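Local coordinates for protein alpha-Amylase (Thermotoga maritima, PDB 2B5D) that belongs to glycosyl hydrolase family 57 and carries the barrel-type fold of parallel strands wrapped by helices that is known for this family, at residues Glu90-Lys93 with Lys99-Met102; Ala85-Glu90 with Met271-Asp276; His77-Ile82 with Val116-Asp121; Ser242-Val245 with Ala249-Tyr252. One frame throughout, in Å; residues are numbered along the deposited sequence.

Contact 1: Glu90-Lys93 with Lys99-Met102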
loop_
_atom_site.group_PDB
_atom_site.type_symbol
_atom_site.label_atom_id
_atom_site.label_comp_id
_atom_site.label_asym_id
_atom_site.label_seq_id
_atom_site.Cartn_x
_atom_site.Cartn_y
_atom_site.Cartn_z
ATOM N N GLU A 90 32.738 -1.832 -25.829
ATOM C CA GLU A 90 33.962 -1.176 -25.324
ATOM C C GLU A 90 34.209 -1.413 -23.833
ATOM O O GLU A 90 35.291 -1.863 -23.456
ATOM C CB GLU A 90 34.004 0.330 -25.659
ATOM C CG GLU A 90 34.886 0.695 -26.868
ATOM C CD GLU A 90 36.369 0.905 -26.517
ATOM O OE1 GLU A 90 36.998 1.795 -27.141
ATOM O OE2 GLU A 90 36.907 0.196 -25.629
ATOM N N ARG A 91 33.207 -1.130 -22.999
ATOM C CA ARG A 91 33.295 -1.340 -21.547
ATOM C C ARG A 91 33.640 -2.785 -21.167
ATOM O O ARG A 91 34.171 -3.028 -20.085
ATOM C CB ARG A 91 31.994 -0.872 -20.864
ATOM C CG ARG A 91 31.803 -1.246 -19.364
ATOM C CD ARG A 91 32.305 -0.173 -18.379
ATOM N NE ARG A 91 31.299 0.197 -17.360
ATOM C CZ ARG A 91 31.200 -0.314 -16.123
ATOM N NH1 ARG A 91 32.050 -1.252 -15.707
ATOM N NH2 ARG A 91 30.242 0.110 -15.292
ATOM N N THR A 92 33.340 -3.744 -22.049
ATOM C CA THR A 92 33.610 -5.164 -21.756
ATOM C C THR A 92 35.009 -5.637 -22.146
ATOM O O THR A 92 35.494 -6.654 -21.624
ATOM C CB THR A 92 32.567 -6.126 -22.387
ATOM O OG1 THR A 92 32.464 -5.889 -23.796
ATOM C CG2 THR A 92 31.200 -5.977 -21.711
ATOM N N LYS A 93 35.636 -4.893 -23.065
ATOM C CA LYS A 93 36.937 -5.223 -23.651
ATOM C C LYS A 93 38.006 -5.721 -22.659
ATOM O O LYS A 93 38.768 -6.638 -22.977
ATOM C CB LYS A 93 37.462 -4.016 -24.422
ATOM C CG LYS A 93 38.338 -4.354 -25.627
ATOM C CD LYS A 93 38.525 -3.125 -26.530
ATOM C CE LYS A 93 37.218 -2.658 -27.194
ATOM N NZ LYS A 93 36.680 -3.637 -28.202
ATOM N N LYS A 99 32.097 -12.507 -21.595
ATOM C CA LYS A 99 31.309 -11.312 -21.410
ATOM C C LYS A 99 31.551 -10.330 -22.540
ATOM O O LYS A 99 30.591 -9.792 -23.106
ATOM C CB LYS A 99 31.642 -10.698 -20.057
ATOM C CG LYS A 99 30.832 -9.475 -19.694
ATOM C CD LYS A 99 31.100 -9.113 -18.253
ATOM C CE LYS A 99 30.247 -7.957 -17.838
ATOM N NZ LYS A 99 30.561 -7.605 -16.418
ATOM N N HIS A 100 32.822 -10.117 -22.894
ATOM C CA HIS A 100 33.163 -9.309 -24.093
ATOM C C HIS A 100 32.557 -9.871 -25.379
ATOM O O HIS A 100 31.977 -9.132 -26.160
ATOM C CB HIS A 100 34.685 -9.112 -24.275
ATOM C CG HIS A 100 35.033 -8.200 -25.420
ATOM N ND1 HIS A 100 35.544 -8.661 -26.615
ATOM C CD2 HIS A 100 34.878 -6.862 -25.571
ATOM C CE1 HIS A 100 35.706 -7.645 -27.446
ATOM N NE2 HIS A 100 35.314 -6.542 -26.835
ATOM N N LYS A 101 32.718 -11.179 -25.581
ATOM C CA LYS A 101 32.190 -11.887 -26.747
ATOM C C LYS A 101 30.658 -11.745 -26.900
ATOM O O LYS A 101 30.171 -11.438 -27.997
ATOM C CB LYS A 101 32.588 -13.346 -26.657
ATOM C CG LYS A 101 32.304 -14.158 -27.880
ATOM C CD LYS A 101 32.646 -15.617 -27.643
ATOM C CE LYS A 101 31.867 -16.499 -28.602
ATOM N NZ LYS A 101 32.223 -17.931 -28.420
ATOM N N MET A 102 29.926 -11.945 -25.792
ATOM C CA MET A 102 28.476 -11.772 -25.730
ATOM C C MET A 102 28.044 -10.375 -26.135
ATOM O O MET A 102 27.064 -10.217 -26.855
ATOM C CB MET A 102 27.936 -12.083 -24.318
ATOM C CG MET A 102 27.167 -13.405 -24.128
ATOM S SD MET A 102 26.199 -14.071 -25.540
ATOM C CE MET A 102 27.427 -15.222 -26.145
#

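Contact 2: Ala85-Glu90 with Met271-Asp276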
loop_
_atom_site.group_PDB
_atom_site.type_symbol
_atom_site.label_atom_id
_atom_site.label_comp_id
_atom_site.label_asym_id
_atom_site.label_seq_id
_atom_site.Cartn_x
_atom_site.Cartn_y
_atom_site.Cartn_z
ATOM N N ALA A 85 24.360 -1.363 -26.724
ATOM C CA ALA A 85 25.138 -2.525 -27.141
ATOM C C ALA A 85 26.576 -2.110 -27.422
ATOM O O ALA A 85 27.514 -2.768 -26.965
ATOM C CB ALA A 85 24.511 -3.189 -28.362
ATOM N N ASN A 86 26.727 -1.008 -28.159
ATOM C CA ASN A 86 28.034 -0.408 -28.447
ATOM C C ASN A 86 28.846 0.080 -27.237
ATOM O O ASN A 86 30.042 -0.236 -27.110
ATOM C CB ASN A 86 27.881 0.694 -29.486
ATOM C CG ASN A 86 28.067 0.176 -30.895
ATOM O OD1 ASN A 86 27.285 0.500 -31.795
ATOM N ND2 ASN A 86 29.109 -0.645 -31.097
ATOM N N LYS A 87 28.192 0.832 -26.352
ATOM C CA LYS A 87 28.764 1.212 -25.066
ATOM C C LYS A 87 29.295 -0.019 -24.346
ATOM O O LYS A 87 30.271 0.058 -23.587
ATOM C CB LYS A 87 27.697 1.845 -24.179
ATOM C CG LYS A 87 27.713 3.356 -24.025
ATOM C CD LYS A 87 26.942 3.713 -22.749
ATOM C CE LYS A 87 26.957 5.207 -22.406
ATOM N NZ LYS A 87 25.767 5.964 -22.921
ATOM N N GLU A 88 28.639 -1.155 -24.586
ATOM C CA GLU A 88 28.927 -2.372 -23.861
ATOM C C GLU A 88 30.079 -3.145 -24.467
ATOM O O GLU A 88 30.866 -3.746 -23.727
ATOM C CB GLU A 88 27.669 -3.237 -23.716
ATOM C CG GLU A 88 26.826 -2.902 -22.472
ATOM C CD GLU A 88 27.478 -3.325 -21.143
ATOM O OE1 GLU A 88 28.071 -4.420 -21.085
ATOM O OE2 GLU A 88 27.388 -2.578 -20.138
ATOM N N VAL A 89 30.199 -3.115 -25.797
ATOM C CA VAL A 89 31.332 -3.766 -26.462
ATOM C C VAL A 89 32.702 -3.144 -26.085
ATOM O O VAL A 89 33.700 -3.864 -26.009
ATOM C CB VAL A 89 31.146 -3.935 -28.009
ATOM C CG1 VAL A 89 30.853 -2.628 -28.675
ATOM C CG2 VAL A 89 32.396 -4.557 -28.642
ATOM N N GLU A 90 32.738 -1.832 -25.829
ATOM C CA GLU A 90 33.962 -1.176 -25.324
ATOM C C GLU A 90 34.209 -1.413 -23.833
ATOM O O GLU A 90 35.291 -1.863 -23.456
ATOM C CB GLU A 90 34.004 0.330 -25.659
ATOM C CG GLU A 90 34.886 0.695 -26.868
ATOM C CD GLU A 90 36.369 0.905 -26.517
ATOM O OE1 GLU A 90 36.998 1.795 -27.141
ATOM O OE2 GLU A 90 36.907 0.196 -25.629
ATOM N N MET A 271 25.218 2.968 -11.733
ATOM C CA MET A 271 24.077 3.858 -11.958
ATOM C C MET A 271 24.291 4.995 -12.977
ATOM O O MET A 271 23.395 5.283 -13.790
ATOM C CB MET A 271 23.586 4.423 -10.619
ATOM C CG MET A 271 22.401 5.383 -10.735
ATOM S SD MET A 271 21.014 4.670 -11.648
ATOM C CE MET A 271 20.370 3.515 -10.423
ATOM N N GLU A 272 25.459 5.642 -12.924
ATOM C CA GLU A 272 25.742 6.758 -13.834
ATOM C C GLU A 272 25.929 6.266 -15.261
ATOM O O GLU A 272 25.542 6.941 -16.220
ATOM C CB GLU A 272 26.947 7.585 -13.378
ATOM C CG GLU A 272 26.784 9.085 -13.710
ATOM C CD GLU A 272 28.038 9.906 -13.456
ATOM O OE1 GLU A 272 29.143 9.319 -13.445
ATOM O OE2 GLU A 272 27.911 11.141 -13.275
ATOM N N TYR A 273 26.517 5.077 -15.381
ATOM C CA TYR A 273 26.668 4.390 -16.658
ATOM C C TYR A 273 25.307 4.066 -17.292
ATOM O O TYR A 273 25.086 4.306 -18.487
ATOM C CB TYR A 273 27.469 3.102 -16.449
ATOM C CG TYR A 273 27.687 2.307 -17.711
ATOM C CD1 TYR A 273 26.666 1.510 -18.250
ATOM C CD2 TYR A 273 28.909 2.348 -18.374
ATOM C CE1 TYR A 273 26.861 0.781 -19.419
ATOM C CE2 TYR A 273 29.114 1.619 -19.538
ATOM C CZ TYR A 273 28.088 0.840 -20.051
ATOM O OH TYR A 273 28.298 0.123 -21.200
ATOM N N ILE A 274 24.403 3.546 -16.463
ATOM C CA ILE A 274 23.212 2.834 -16.933
ATOM C C ILE A 274 21.911 3.657 -16.947
ATOM O O ILE A 274 20.902 3.198 -17.487
ATOM C CB ILE A 274 23.035 1.468 -16.158
ATOM C CG1 ILE A 274 22.195 0.469 -16.974
ATOM C CG2 ILE A 274 22.506 1.679 -14.725
ATOM C CD1 ILE A 274 22.846 0.010 -18.281
ATOM N N LYS A 275 21.983 4.881 -16.410
ATOM C CA LYS A 275 20.825 5.768 -16.126
ATOM C C LYS A 275 19.728 5.898 -17.196
ATOM O O LYS A 275 18.543 5.749 -16.881
ATOM C CB LYS A 275 21.315 7.168 -15.674
ATOM C CG LYS A 275 20.215 8.266 -15.451
ATOM C CD LYS A 275 19.042 7.841 -14.517
ATOM C CE LYS A 275 19.451 7.655 -13.045
ATOM N NZ LYS A 275 19.498 8.938 -12.277
ATOM N N ASP A 276 20.109 6.193 -18.436
ATOM C CA ASP A 276 19.109 6.399 -19.492
ATOM C C ASP A 276 18.840 5.153 -20.364
ATOM O O ASP A 276 18.592 5.254 -21.575
ATOM C CB ASP A 276 19.451 7.632 -20.337
ATOM C CG ASP A 276 20.829 7.557 -20.939
ATOM O OD1 ASP A 276 21.655 6.754 -20.443
ATOM O OD2 ASP A 276 21.083 8.306 -21.904
#

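Contact 3: His77-Ile82 with Val116-Asp121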
loop_
_atom_site.group_PDB
_atom_site.type_symbol
_atom_site.label_atom_id
_atom_site.label_comp_id
_atom_site.label_asym_id
_atom_site.label_seq_id
_atom_site.Cartn_x
_atom_site.Cartn_y
_atom_site.Cartn_z
ATOM N N HIS A 77 13.238 2.468 -29.443
ATOM C CA HIS A 77 13.708 1.564 -28.393
ATOM C C HIS A 77 14.862 0.684 -28.892
ATOM O O HIS A 77 15.841 0.444 -28.190
ATOM C CB HIS A 77 12.555 0.709 -27.885
ATOM C CG HIS A 77 12.989 -0.526 -27.160
ATOM N ND1 HIS A 77 13.120 -0.574 -25.789
ATOM C CD2 HIS A 77 13.306 -1.763 -27.615
ATOM C CE1 HIS A 77 13.508 -1.787 -25.429
ATOM N NE2 HIS A 77 13.629 -2.527 -26.517
ATOM N N MET A 78 14.755 0.212 -30.120
ATOM C CA MET A 78 15.797 -0.650 -30.658
ATOM C C MET A 78 17.139 0.064 -30.864
ATOM O O MET A 78 18.210 -0.539 -30.679
ATOM C CB MET A 78 15.309 -1.366 -31.920
ATOM C CG MET A 78 14.412 -2.561 -31.601
ATOM S SD MET A 78 15.108 -3.708 -30.340
ATOM C CE MET A 78 16.352 -4.577 -31.308
ATOM N N GLU A 79 17.066 1.346 -31.223
ATOM C CA GLU A 79 18.262 2.193 -31.388
ATOM C C GLU A 79 18.927 2.534 -30.053
ATOM O O GLU A 79 20.144 2.401 -29.908
ATOM C CB GLU A 79 17.929 3.454 -32.177
ATOM C CG GLU A 79 18.038 3.254 -33.678
ATOM C CD GLU A 79 17.081 4.158 -34.444
ATOM O OE1 GLU A 79 16.942 3.969 -35.682
ATOM O OE2 GLU A 79 16.461 5.055 -33.804
ATOM N N LYS A 80 18.117 2.949 -29.082
ATOM C CA LYS A 80 18.576 3.098 -27.704
ATOM C C LYS A 80 19.349 1.842 -27.275
ATOM O O LYS A 80 20.428 1.927 -26.682
ATOM C CB LYS A 80 17.370 3.335 -26.794
ATOM C CG LYS A 80 17.618 4.226 -25.598
ATOM C CD LYS A 80 16.402 5.139 -25.378
ATOM C CE LYS A 80 16.488 5.978 -24.092
ATOM N NZ LYS A 80 15.987 5.256 -22.870
ATOM N N LEU A 81 18.809 0.678 -27.624
ATOM C CA LEU A 81 19.398 -0.594 -27.254
ATOM C C LEU A 81 20.681 -0.931 -28.022
ATOM O O LEU A 81 21.622 -1.438 -27.417
ATOM C CB LEU A 81 18.351 -1.724 -27.349
ATOM C CG LEU A 81 18.721 -3.153 -26.936
ATOM C CD1 LEU A 81 19.185 -3.260 -25.459
ATOM C CD2 LEU A 81 17.582 -4.137 -27.238
ATOM N N ILE A 82 20.721 -0.670 -29.333
ATOM C CA ILE A 82 21.971 -0.826 -30.129
ATOM C C ILE A 82 23.088 0.165 -29.707
ATOM O O ILE A 82 24.290 -0.150 -29.789
ATOM C CB ILE A 82 21.741 -0.657 -31.646
ATOM C CG1 ILE A 82 20.860 -1.786 -32.192
ATOM C CG2 ILE A 82 23.100 -0.583 -32.398
ATOM C CD1 ILE A 82 20.225 -1.496 -33.572
ATOM N N VAL A 116 15.285 -6.549 -39.727
ATOM C CA VAL A 116 14.121 -7.340 -40.136
ATOM C C VAL A 116 12.862 -6.500 -39.983
ATOM O O VAL A 116 12.010 -6.485 -40.857
ATOM C CB VAL A 116 13.994 -8.664 -39.337
ATOM C CG1 VAL A 116 12.620 -9.311 -39.537
ATOM C CG2 VAL A 116 15.116 -9.638 -39.722
ATOM N N PHE A 117 12.762 -5.790 -38.867
ATOM C CA PHE A 117 11.632 -4.921 -38.592
ATOM C C PHE A 117 11.460 -3.882 -39.697
ATOM O O PHE A 117 10.331 -3.546 -40.070
ATOM C CB PHE A 117 11.843 -4.239 -37.253
ATOM C CG PHE A 117 10.674 -3.435 -36.785
ATOM C CD1 PHE A 117 10.655 -2.058 -36.946
ATOM C CD2 PHE A 117 9.609 -4.046 -36.142
ATOM C CE1 PHE A 117 9.582 -1.301 -36.487
ATOM C CE2 PHE A 117 8.531 -3.296 -35.687
ATOM C CZ PHE A 117 8.520 -1.921 -35.863
ATOM N N ARG A 118 12.591 -3.393 -40.212
ATOM C CA ARG A 118 12.616 -2.426 -41.304
ATOM C C ARG A 118 12.264 -3.073 -42.641
ATOM O O ARG A 118 11.484 -2.497 -43.386
ATOM C CB ARG A 118 13.964 -1.697 -41.372
ATOM C CG ARG A 118 14.208 -0.752 -40.189
ATOM C CD ARG A 118 15.397 0.167 -40.439
ATOM N NE ARG A 118 15.939 0.754 -39.210
ATOM C CZ ARG A 118 15.339 1.707 -38.497
ATOM N NH1 ARG A 118 15.913 2.185 -37.399
ATOM N NH2 ARG A 118 14.165 2.181 -38.879
ATOM N N SER A 119 12.801 -4.264 -42.930
ATOM C CA SER A 119 12.366 -5.073 -44.085
ATOM C C SER A 119 10.851 -5.093 -44.317
ATOM O O SER A 119 10.402 -5.276 -45.455
ATOM C CB SER A 119 12.792 -6.531 -43.926
ATOM O OG SER A 119 14.123 -6.633 -43.490
ATOM N N TYR A 120 10.077 -4.942 -43.242
ATOM C CA TYR A 120 8.635 -5.077 -43.281
ATOM C C TYR A 120 7.934 -3.754 -43.024
ATOM O O TYR A 120 6.755 -3.739 -42.623
ATOM C CB TYR A 120 8.184 -6.096 -42.239
ATOM C CG TYR A 120 8.514 -7.522 -42.593
ATOM C CD1 TYR A 120 9.469 -8.237 -41.875
ATOM C CD2 TYR A 120 7.873 -8.163 -43.651
ATOM C CE1 TYR A 120 9.768 -9.554 -42.197
ATOM C CE2 TYR A 120 8.171 -9.470 -43.982
ATOM C CZ TYR A 120 9.116 -10.163 -43.255
ATOM O OH TYR A 120 9.405 -11.471 -43.584
ATOM N N ASP A 121 8.670 -2.658 -43.247
ATOM C CA ASP A 121 8.217 -1.297 -42.939
ATOM C C ASP A 121 7.625 -1.246 -41.539
ATOM O O ASP A 121 6.667 -0.494 -41.270
ATOM C CB ASP A 121 7.205 -0.770 -43.981
ATOM C CG ASP A 121 7.092 0.767 -43.974
ATOM O OD1 ASP A 121 5.951 1.307 -44.074
ATOM O OD2 ASP A 121 8.149 1.443 -43.852
#

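Contact 4: Ser242-Val245 with Ala249-Tyr252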
loop_
_atom_site.group_PDB
_atom_site.type_symbol
_atom_site.label_atom_id
_atom_site.label_comp_id
_atom_site.label_asym_id
_atom_site.label_seq_id
_atom_site.Cartn_x
_atom_site.Cartn_y
_atom_site.Cartn_z
ATOM N N SER A 242 3.170 -31.664 -21.985
ATOM C CA SER A 242 2.764 -30.517 -21.146
ATOM C C SER A 242 3.824 -29.441 -20.893
ATOM O O SER A 242 4.991 -29.590 -21.256
ATOM C CB SER A 242 2.296 -31.001 -19.765
ATOM O OG SER A 242 3.420 -31.090 -18.850
ATOM N N GLU A 243 3.371 -28.376 -20.223
ATOM C CA GLU A 243 4.175 -27.275 -19.624
ATOM C C GLU A 243 5.493 -27.665 -18.894
ATOM O O GLU A 243 6.494 -26.956 -18.997
ATOM C CB GLU A 243 3.275 -26.529 -18.622
ATOM C CG GLU A 243 2.334 -27.480 -17.800
ATOM C CD GLU A 243 0.841 -27.429 -18.255
ATOM O OE1 GLU A 243 0.188 -28.502 -18.362
ATOM O OE2 GLU A 243 0.321 -26.300 -18.477
ATOM N N GLN A 244 5.475 -28.771 -18.149
ATOM C CA GLN A 244 6.665 -29.292 -17.458
ATOM C C GLN A 244 7.904 -29.536 -18.320
ATOM O O GLN A 244 9.031 -29.239 -17.888
ATOM C CB GLN A 244 6.324 -30.508 -16.618
ATOM C CG GLN A 244 5.893 -30.078 -15.254
ATOM C CD GLN A 244 5.515 -31.202 -14.338
ATOM O OE1 GLN A 244 4.408 -31.723 -14.408
ATOM N NE2 GLN A 244 6.410 -31.543 -13.423
ATOM N N VAL A 245 7.737 -30.007 -19.544
ATOM C CA VAL A 245 8.923 -30.141 -20.398
ATOM C C VAL A 245 9.678 -28.828 -20.662
ATOM O O VAL A 245 10.877 -28.847 -20.951
ATOM C CB VAL A 245 8.711 -31.060 -21.641
ATOM C CG1 VAL A 245 7.224 -31.430 -21.877
ATOM C CG2 VAL A 245 9.398 -30.532 -22.881
ATOM N N ALA A 249 12.327 -25.237 -13.502
ATOM C CA ALA A 249 12.511 -26.050 -12.313
ATOM C C ALA A 249 12.786 -27.545 -12.630
ATOM O O ALA A 249 13.626 -28.197 -11.944
ATOM C CB ALA A 249 11.329 -25.889 -11.370
ATOM N N VAL A 250 12.106 -28.086 -13.658
ATOM C CA VAL A 250 12.230 -29.525 -13.977
ATOM C C VAL A 250 12.464 -29.885 -15.453
ATOM O O VAL A 250 12.570 -31.051 -15.790
ATOM C CB VAL A 250 11.030 -30.355 -13.444
ATOM C CG1 VAL A 250 10.755 -30.077 -11.950
ATOM C CG2 VAL A 250 9.752 -30.112 -14.293
ATOM N N GLY A 251 12.551 -28.920 -16.345
ATOM C CA GLY A 251 12.624 -29.272 -17.756
ATOM C C GLY A 251 13.869 -28.779 -18.440
ATOM O O GLY A 251 14.805 -28.320 -17.774
ATOM N N TYR A 252 13.898 -28.856 -19.753
ATOM C CA TYR A 252 15.085 -28.440 -20.509
ATOM C C TYR A 252 15.588 -27.031 -20.183
ATOM O O TYR A 252 16.757 -26.876 -19.867
ATOM C CB TYR A 252 14.888 -28.525 -22.024
ATOM C CG TYR A 252 14.431 -29.845 -22.558
ATOM C CD1 TYR A 252 13.324 -29.919 -23.407
ATOM C CD2 TYR A 252 15.121 -31.040 -22.247
ATOM C CE1 TYR A 252 12.910 -31.129 -23.941
ATOM C CE2 TYR A 252 14.719 -32.234 -22.772
ATOM C CZ TYR A 252 13.608 -32.272 -23.610
ATOM O OH TYR A 252 13.201 -33.457 -24.107
#

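Contact 1: Glu90-Lys93 with Lys99-Met102
The His100 side chain leaves its helix with CG anti to the backbone N (chi1 -175°), which carries the imidazole across to Thr92 and Lys93. Thr92 answers with OG1 set between its backbone N and carbonyl carbon (chi1 54°), a position from which the hydroxyl also bonds back to the carbonyl O of Glu88, one helical turn earlier. That hydroxyl oxygen lies 3.2 Å from CD2 of His100, while CA of Lys93 approaches the same ring carbon at 3.3 Å; both meet the ring obliquely. Lys93 runs alongside the imidazole in the same direction, then bends in its last two torsions, and the curl brings NZ to within 3.5 Å of His100 NE2, a weak hydrogen bond. The methyl CG2 of Thr92 rests 4.1 Å from CG of the extended Lys99 chain. The two backbones are close here, Thr92 CA and His100 CA being 4.8 Å apart. This is how the turn of a helical hairpin is closed: helix 68-91 ends, a few residues reverse the chain, and helix 97-119 runs back antiparallel beside it, with Lys101 bridged to Asp310 at the start of helix 309-338.

Contact 2: Ala85-Glu90 with Met271-Asp276
Tyr273 projects end-on at the backbone of helix 68-91, with Lys87 and Glu88 receiving it in different ways. Its CG lies anti to the backbone N (chi1 -180°), which sends the ring toward helix 68-91 and OH to the carbonyl O of Lys87, 3.1 Å away. The resulting hydrogen bond is weak, and its proton has a rival acceptor within reach, for Glu88 OE2 stands 3.0 Å from the same Tyr273 OH. The Lys87 chain slides past the ring in the opposite direction, placing CD over one face, 4.1 Å from Tyr273 CZ. Glu88 instead bends at chi2 and crosses the tyrosine obliquely, its carboxylate plane turned 77° from that of the ring.

The arrangement docks a single-turn helix, 271-274, against the helical hairpin of this family 57 domain, on a different side of helix 68-91 from Val89, which packs on helix 97-119. The buried Glu88 carboxylate is well supplied with partners: OE2 forms a salt bridge with Arg269, and OE1 is hydrogen-bonded to Tyr291 OH, so each oxygen has a partner from the chain on one or other side of Tyr273 in sequence. Lys87 NZ bonds to Tyr277 OH; Asp276 OD1, 4.9 Å from that NZ, may add some long-range attraction, though the charged atoms are not in contact.

Contact 3: His77-Ile82 with Val116-Asp121
Glu79 and Arg118 join through a salt bridge that spans the two antiparallel arms of a helical hairpin, helix 68-91 and helix 97-119. The first shell is a single pair of atoms: Glu79 OE1 meets Arg118 NH1 at 2.7 Å. The oxygen arrives at the edge of the guanidinium, near its plane, and the carboxylate is tilted only 27° from that plane. The two side chains cross at about a right angle, and a single oxygen meets a single nitrogen, unlike the two-pronged pairing that a carboxylate lying squarely along the guanidinium would give.

Arg118 reaches over with CG beside its backbone N (chi1 -69°) and an extended chain to NE, long enough to reach the neighbouring helix. Its other terminal nitrogen, NH2, forms a salt bridge with Glu75, one helical turn before Glu79, so two acids of the same helix hold the guanidinium, which should limit its rotation. This forked bridge lies at the surface. Beneath it the hairpin is joined by apolar packing, with Met78 on Ile113 and Leu114, and Phe117 against Tyr74 and the side chain of Glu75. The backbone around Arg118 is shaped by the helix end: helix 97-119 finishes in a Schellman motif with Asp121, at positive phi, as the C-prime residue, where Gly122 N bonds to Phe117 O, and Asp121 N to Arg118 O at 2.8 Å.

Contact 4: Ser242-Val245 with Ala249-Tyr252
An ST turn opens a short 3-10 segment here, and the chain then folds back on it within the long loop joining strand 233-236 to helix 265-268. Ser242 OG takes the backbone N of Gln244 at 3.2 Å, which sets the start of the turn. Across the reversal, Tyr252 N donates to Val245 O at 3.2 Å, with an N-H...O angle of 148°. Just before it, Gly251, with no side chain, brings its CA to 3.6 Å from Gln244 O in a CA-H...O contact. Side chains finish the join on both flanks. Val250 uses CG2, which lies 4.0 Å from CG of Gln244, the two chains crossing at a slant. Val245 and Tyr252 lie side by side and point the same way, with CG2 of the valine 3.7 Å from CE1 of the tyrosine. Further out, Phe213 of a neighbouring subunit packs on both of these residues, placing this part of the loop at an interface between subunits. Within its own chain the loop leans on helix 309-338: Tyr252 stacks on His319, its OH bonds to Asp322, and Phe323 packs against Val245 and Tyr252.

How the contacts relate
Contacts 1 and 3 secure one hairpin, of helices 68-91 and 97-119, at two levels with centres 22 Å apart, contact 1 beside the turn and contact 3 toward the other end of helix 97-119. Contact 2 adds a third element to the same first helix. It shares Glu90 with contact 1, their centres being 11 Å apart, and touches it where Arg91 NE lies 3.4 Å from Tyr273 CD2. It also reaches contact 3, because Lys80 NZ probably bonds to Asp276 O at 2.9 Å. Contact 4 stands apart, its centre 32 to 35 Å from the others, although its loop belongs to the chain running between the two segments of contact 2.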